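Local coordinates for protein SAM-dependent methyltransferase (Thiobacillus denitrificans, PDB 5EPE) that binds S-adenosyl-L-homocysteine and probably acts as an S-adenosylmethionine-dependent methyltransferase, at residues R204-L207 against D208-E212; C52-A55 against R56-I60. All coordinates share one frame; numbering follows the deposited sequence. Where two conformers were deposited one is given.

Contact 1 (R204-L207 against D208-E212)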
loop_
_atom_site.group_PDB
_atom_site.type_symbol
_atom_site.label_atom_id
_atom_site.label_comp_id
_atom_site.label_asym_id
_atom_site.label_seq_id
_atom_site.Cartn_x
_atom_site.Cartn_y
_atom_site.Cartn_z
ATOM N N ARG A 204 38.243 -15.777 12.278
ATOM C CA ARG A 204 39.307 -15.585 11.303
ATOM C C ARG A 204 40.677 -15.906 11.864
ATOM O O ARG A 204 41.495 -16.582 11.183
ATOM C CB ARG A 204 39.337 -14.141 10.759
ATOM C CG ARG A 204 40.460 -13.853 9.748
ATOM C CD ARG A 204 40.400 -14.806 8.536
ATOM N NE ARG A 204 41.612 -14.683 7.771
ATOM C CZ ARG A 204 41.816 -13.866 6.740
ATOM N NH1 ARG A 204 40.871 -13.104 6.200
ATOM N NH2 ARG A 204 43.006 -13.863 6.201
ATOM N N ARG A 205 40.953 -15.413 13.070
ATOM C CA ARG A 205 42.211 -15.728 13.746
ATOM C C ARG A 205 42.346 -17.220 14.030
ATOM O O ARG A 205 43.421 -17.782 13.924
ATOM C CB ARG A 205 42.319 -14.929 15.034
ATOM C CG ARG A 205 42.636 -13.465 14.749
ATOM C CD ARG A 205 42.654 -12.626 16.000
ATOM N NE ARG A 205 43.098 -11.295 15.645
ATOM C CZ ARG A 205 43.310 -10.316 16.509
ATOM N NH1 ARG A 205 43.117 -10.532 17.783
ATOM N NH2 ARG A 205 43.714 -9.117 16.076
ATOM N N TRP A 206 41.253 -17.870 14.387
ATOM C CA TRP A 206 41.276 -19.345 14.541
ATOM C C TRP A 206 41.609 -20.061 13.224
ATOM O O TRP A 206 42.458 -20.960 13.170
ATOM C CB TRP A 206 39.942 -19.848 15.104
ATOM C CG TRP A 206 39.956 -21.301 15.372
ATOM C CD1 TRP A 206 40.365 -21.922 16.511
ATOM C CD2 TRP A 206 39.565 -22.317 14.455
ATOM N NE1 TRP A 206 40.222 -23.298 16.364
ATOM C CE2 TRP A 206 39.744 -23.557 15.099
ATOM C CE3 TRP A 206 39.073 -22.300 13.140
ATOM C CZ2 TRP A 206 39.420 -24.767 14.482
ATOM C CZ3 TRP A 206 38.750 -23.531 12.516
ATOM C CH2 TRP A 206 38.927 -24.730 13.191
ATOM N N LEU A 207 40.975 -19.624 12.165
ATOM C CA LEU A 207 41.145 -20.204 10.835
ATOM C C LEU A 207 42.570 -20.076 10.297
ATOM O O LEU A 207 43.163 -21.063 9.793
ATOM C CB LEU A 207 40.160 -19.511 9.925
ATOM C CG LEU A 207 39.639 -20.196 8.703
ATOM C CD1 LEU A 207 39.122 -21.622 8.924
ATOM C CD2 LEU A 207 38.485 -19.305 8.237
ATOM N N ASP A 208 43.149 -18.896 10.491
ATOM C CA ASP A 208 44.535 -18.623 10.147
ATOM C C ASP A 208 45.437 -19.581 10.880
ATOM O O ASP A 208 46.405 -20.031 10.311
ATOM C CB ASP A 208 44.939 -17.203 10.552
ATOM C CG ASP A 208 44.317 -16.100 9.657
ATOM O OD1 ASP A 208 43.683 -16.443 8.605
ATOM O OD2 ASP A 208 44.466 -14.877 10.011
ATOM N N ALA A 209 45.135 -19.881 12.140
ATOM C CA ALA A 209 45.955 -20.809 12.922
ATOM C C ALA A 209 45.681 -22.296 12.688
ATOM O O ALA A 209 46.539 -23.132 13.015
ATOM C CB ALA A 209 45.810 -20.520 14.401
ATOM N N ASN A 210 44.500 -22.652 12.185
ATOM C CA ASN A 210 44.059 -24.054 12.111
ATOM C C ASN A 210 43.587 -24.437 10.707
ATOM O O ASN A 210 42.485 -24.967 10.544
ATOM C CB ASN A 210 42.956 -24.279 13.138
ATOM C CG ASN A 210 43.432 -24.073 14.564
ATOM O OD1 ASN A 210 43.968 -24.991 15.154
ATOM N ND2 ASN A 210 43.293 -22.868 15.106
ATOM N N PRO A 211 44.424 -24.183 9.684
ATOM C CA PRO A 211 43.965 -24.413 8.300
ATOM C C PRO A 211 43.607 -25.876 7.971
ATOM O O PRO A 211 42.750 -26.108 7.099
ATOM C CB PRO A 211 45.156 -23.943 7.448
ATOM C CG PRO A 211 46.342 -24.013 8.373
ATOM C CD PRO A 211 45.792 -23.632 9.713
ATOM N N GLU A 212 44.200 -26.844 8.673
ATOM C CA GLU A 212 43.878 -28.248 8.409
ATOM C C GLU A 212 42.971 -28.917 9.430
ATOM O O GLU A 212 42.828 -30.123 9.412
ATOM C CB GLU A 212 45.176 -29.020 8.174
ATOM C CG GLU A 212 45.761 -28.662 6.803
ATOM C CD GLU A 212 47.261 -28.661 6.795
ATOM O OE1 GLU A 212 47.843 -29.776 6.716
ATOM O OE2 GLU A 212 47.838 -27.545 6.874
#
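Asn210 lies under the indole of Trp206 and bonds to the same residue's backbone. Its CB sits 3.8 Å from the centroid of the Trp206 six-membered ring, a CH-pi contact almost on the ring normal, while ND2 hovers over the five-membered ring, 3.3 Å from Trp206 NE1. Those two nitrogens are both donors and do not bond to each other; the amide is stacked on the ring face, the two planes 19° apart. What turns the amide this way is a bond from Asn210 ND2 to Trp206 O, 2.8 Å long and lying close to the amide plane. With CG beside its own backbone N (chi1 -63°), the Asn210 side chain folds back over the last turn. This is the C-terminal end of helix 189-209: Asn210 is the first residue to leave helical angles, and its N reaches Leu207 O at 3.2 Å, from above the carbonyl plane, with a weak second bond to Trp206 O. Two residues earlier, also spaced i to i+4, Arg204 NE gives Asp208 OD1 a nearly straight salt-bridge bond of 2.8 Å. The oxygen lies in the guanidinium plane and is met on its syn side, somewhat out of the carboxylate plane; the two planes stand nearly perpendicular (86°), and NE alone bonds to this carboxylate. The bend at chi2 swings the guanidinium toward Asp208. Its other nitrogens face a second subunit: NH1 forms a salt bridge with Asp180 of that subunit and NH2 bonds to Ala247 O of the same neighbour. Within the chain, Val219 of helix 216-237 and Ile9 of helix 5-11 pack on Trp206.

Contact 2 (C52-A55 against R56-I60); sequences CTWA and RDHGI
Ile60 tucks its CG1 back against the backbone of Trp54 and Ala55, where helix 49-58 ends and the chain turns into strand 61-66. The helix is the crossover of a beta-alpha-beta unit that starts with strand 39-43, part of the Rossmann-like methyltransferase domain. The inner side is the tight one: Ile60 CG1 lies 3.6 Å from Trp54 C and 3.7 Å from Trp54 CB, and CD1 reaches on to Ala55 CB at 4.3 Å. It is chi1 of 66°, with CG1 between the backbone N and the carbonyl carbon, that lays this branch along the helix. Val88 of strand 88-92 touches both Ile60 and Ala55, so replacing the isoleucine with an alanine, which lacks CG1 and CD1, would probably leave a gap between the helix end and that strand. Trp54 is buried too, its NE1 bonded to Leu25 O in helix 22-31. His58 turns an edge toward the Trp54 five-membered ring in an offset edge-to-face pair, planes at 82°, but the centroids are 5.9 Å apart. Gly59 leaves the helix with positive phi (75°), its N still reaching Ala55 O at 3.0 Å. The outer side is looser and faces solvent. There Arg56 and its neighbour Asp57 pair side-on, two guanidinium nitrogens to two carboxylate oxygens: NE approaches OD1 from above the carboxylate plane, whereas NH2 meets OD2 on the syn side. Leu82 of helix 69-82 also touches the Arg56 side chain, and within 52-60 the methyl of Thr53 lies over one guanidinium face, with Thr53 CG2 3.8 Å from Arg56 NH2.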
loop_
_atom_site.group_PDB
_atom_site.type_symbol
_atom_site.label_atom_id
_atom_site.label_comp_id
_atom_site.label_asym_id
_atom_site.label_seq_id
_atom_site.Cartn_x
_atom_site.Cartn_y
_atom_site.Cartn_z
ATOM N N CYS A 52 30.660 -11.843 38.226
ATOM C CA CYS A 52 31.910 -11.205 38.613
ATOM C C CYS A 52 31.758 -9.674 38.725
ATOM O O CYS A 52 32.243 -9.085 39.698
ATOM C CB CYS A 52 33.047 -11.537 37.666
ATOM S SG CYS A 52 33.504 -13.281 37.794
ATOM N N THR A 53 31.131 -9.048 37.743
ATOM C CA THR A 53 31.020 -7.587 37.729
ATOM C C THR A 53 30.070 -7.055 38.788
ATOM O O THR A 53 30.358 -6.024 39.396
ATOM C CB THR A 53 30.636 -7.032 36.357
ATOM O OG1 THR A 53 29.408 -7.627 35.889
ATOM C CG2 THR A 53 31.752 -7.279 35.341
ATOM N N TRP A 54 28.954 -7.772 39.032
ATOM C CA TRP A 54 28.035 -7.408 40.125
ATOM C C TRP A 54 28.652 -7.649 41.504
ATOM O O TRP A 54 28.395 -6.896 42.435
ATOM C CB TRP A 54 26.696 -8.136 39.977
ATOM C CG TRP A 54 25.907 -7.693 38.725
ATOM C CD1 TRP A 54 26.276 -6.771 37.773
ATOM C CD2 TRP A 54 24.678 -8.234 38.287
ATOM N NE1 TRP A 54 25.318 -6.696 36.764
ATOM C CE2 TRP A 54 24.334 -7.592 37.059
ATOM C CE3 TRP A 54 23.819 -9.204 38.799
ATOM C CZ2 TRP A 54 23.145 -7.886 36.371
ATOM C CZ3 TRP A 54 22.643 -9.485 38.110
ATOM C CH2 TRP A 54 22.319 -8.820 36.927
ATOM N N ALA A 55 29.482 -8.665 41.639
ATOM C CA ALA A 55 30.214 -8.846 42.895
ATOM C C ALA A 55 31.110 -7.601 43.191
ATOM O O ALA A 55 31.082 -7.047 44.298
ATOM C CB ALA A 55 31.042 -10.126 42.824
ATOM N N ARG A 56 31.858 -7.182 42.172
ATOM C CA ARG A 56 32.771 -6.048 42.222
ATOM C C ARG A 56 31.999 -4.765 42.474
ATOM O O ARG A 56 32.409 -3.944 43.270
ATOM C CB ARG A 56 33.479 -5.905 40.870
ATOM C CG ARG A 56 34.525 -4.786 40.804
ATOM C CD ARG A 56 35.030 -4.597 39.384
ATOM N NE ARG A 56 33.928 -4.134 38.522
ATOM C CZ ARG A 56 33.895 -4.224 37.193
ATOM N NH1 ARG A 56 34.918 -4.741 36.529
ATOM N NH2 ARG A 56 32.820 -3.807 36.513
ATOM N N ASP A 57 30.913 -4.573 41.759
ATOM C CA ASP A 57 30.256 -3.273 41.782
ATOM C C ASP A 57 29.171 -3.134 42.866
ATOM O O ASP A 57 28.897 -2.018 43.311
ATOM C CB ASP A 57 29.680 -2.974 40.390
ATOM C CG ASP A 57 30.761 -2.742 39.356
ATOM O OD1 ASP A 57 31.907 -2.418 39.762
ATOM O OD2 ASP A 57 30.510 -2.875 38.140
ATOM N N HIS A 58 28.536 -4.233 43.261
ATOM C CA HIS A 58 27.414 -4.187 44.197
ATOM C C HIS A 58 27.616 -4.998 45.459
ATOM O O HIS A 58 26.784 -4.917 46.345
ATOM C CB HIS A 58 26.125 -4.623 43.522
ATOM C CG HIS A 58 25.750 -3.739 42.386
ATOM N ND1 HIS A 58 25.211 -2.489 42.585
ATOM C CD2 HIS A 58 25.921 -3.875 41.054
ATOM C CE1 HIS A 58 25.049 -1.896 41.418
ATOM N NE2 HIS A 58 25.475 -2.715 40.473
ATOM N N GLY A 59 28.693 -5.774 45.539
ATOM C CA GLY A 59 28.977 -6.569 46.719
ATOM C C GLY A 59 28.082 -7.798 46.847
ATOM O O GLY A 59 27.971 -8.368 47.927
ATOM N N ILE A 60 27.476 -8.264 45.758
ATOM C CA ILE A 60 26.679 -9.514 45.806
ATOM C C ILE A 60 27.550 -10.746 45.966
ATOM O O ILE A 60 28.783 -10.684 45.774
ATOM C CB ILE A 60 25.726 -9.686 44.609
ATOM C CG1 ILE A 60 26.466 -9.869 43.274
ATOM C CG2 ILE A 60 24.785 -8.480 44.546
ATOM C CD1 ILE A 60 26.909 -11.296 42.968
#

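Overall arrangement
Going from the N terminus, the chain runs through strand 39-43 into helix 49-58, and contact 2 sits at the far end of that helix, just before strand 61-66. It brings together the first crossover, helix 22-31 and strand 88-92, outermost on that side within this chain. The chain then builds the rest of the parallel strands and strand 179-186 before helix 189-209, whose last turn and the residues after it carry contact 1 ahead of helix 216-237. Each contact spans a single continuous run and closes no long loop; they come in series, neither nesting nor crossing. Their centres are 36 Å apart: contact 2 belongs to the sheet's flank, contact 1 to a peripheral helical region that meets a second subunit.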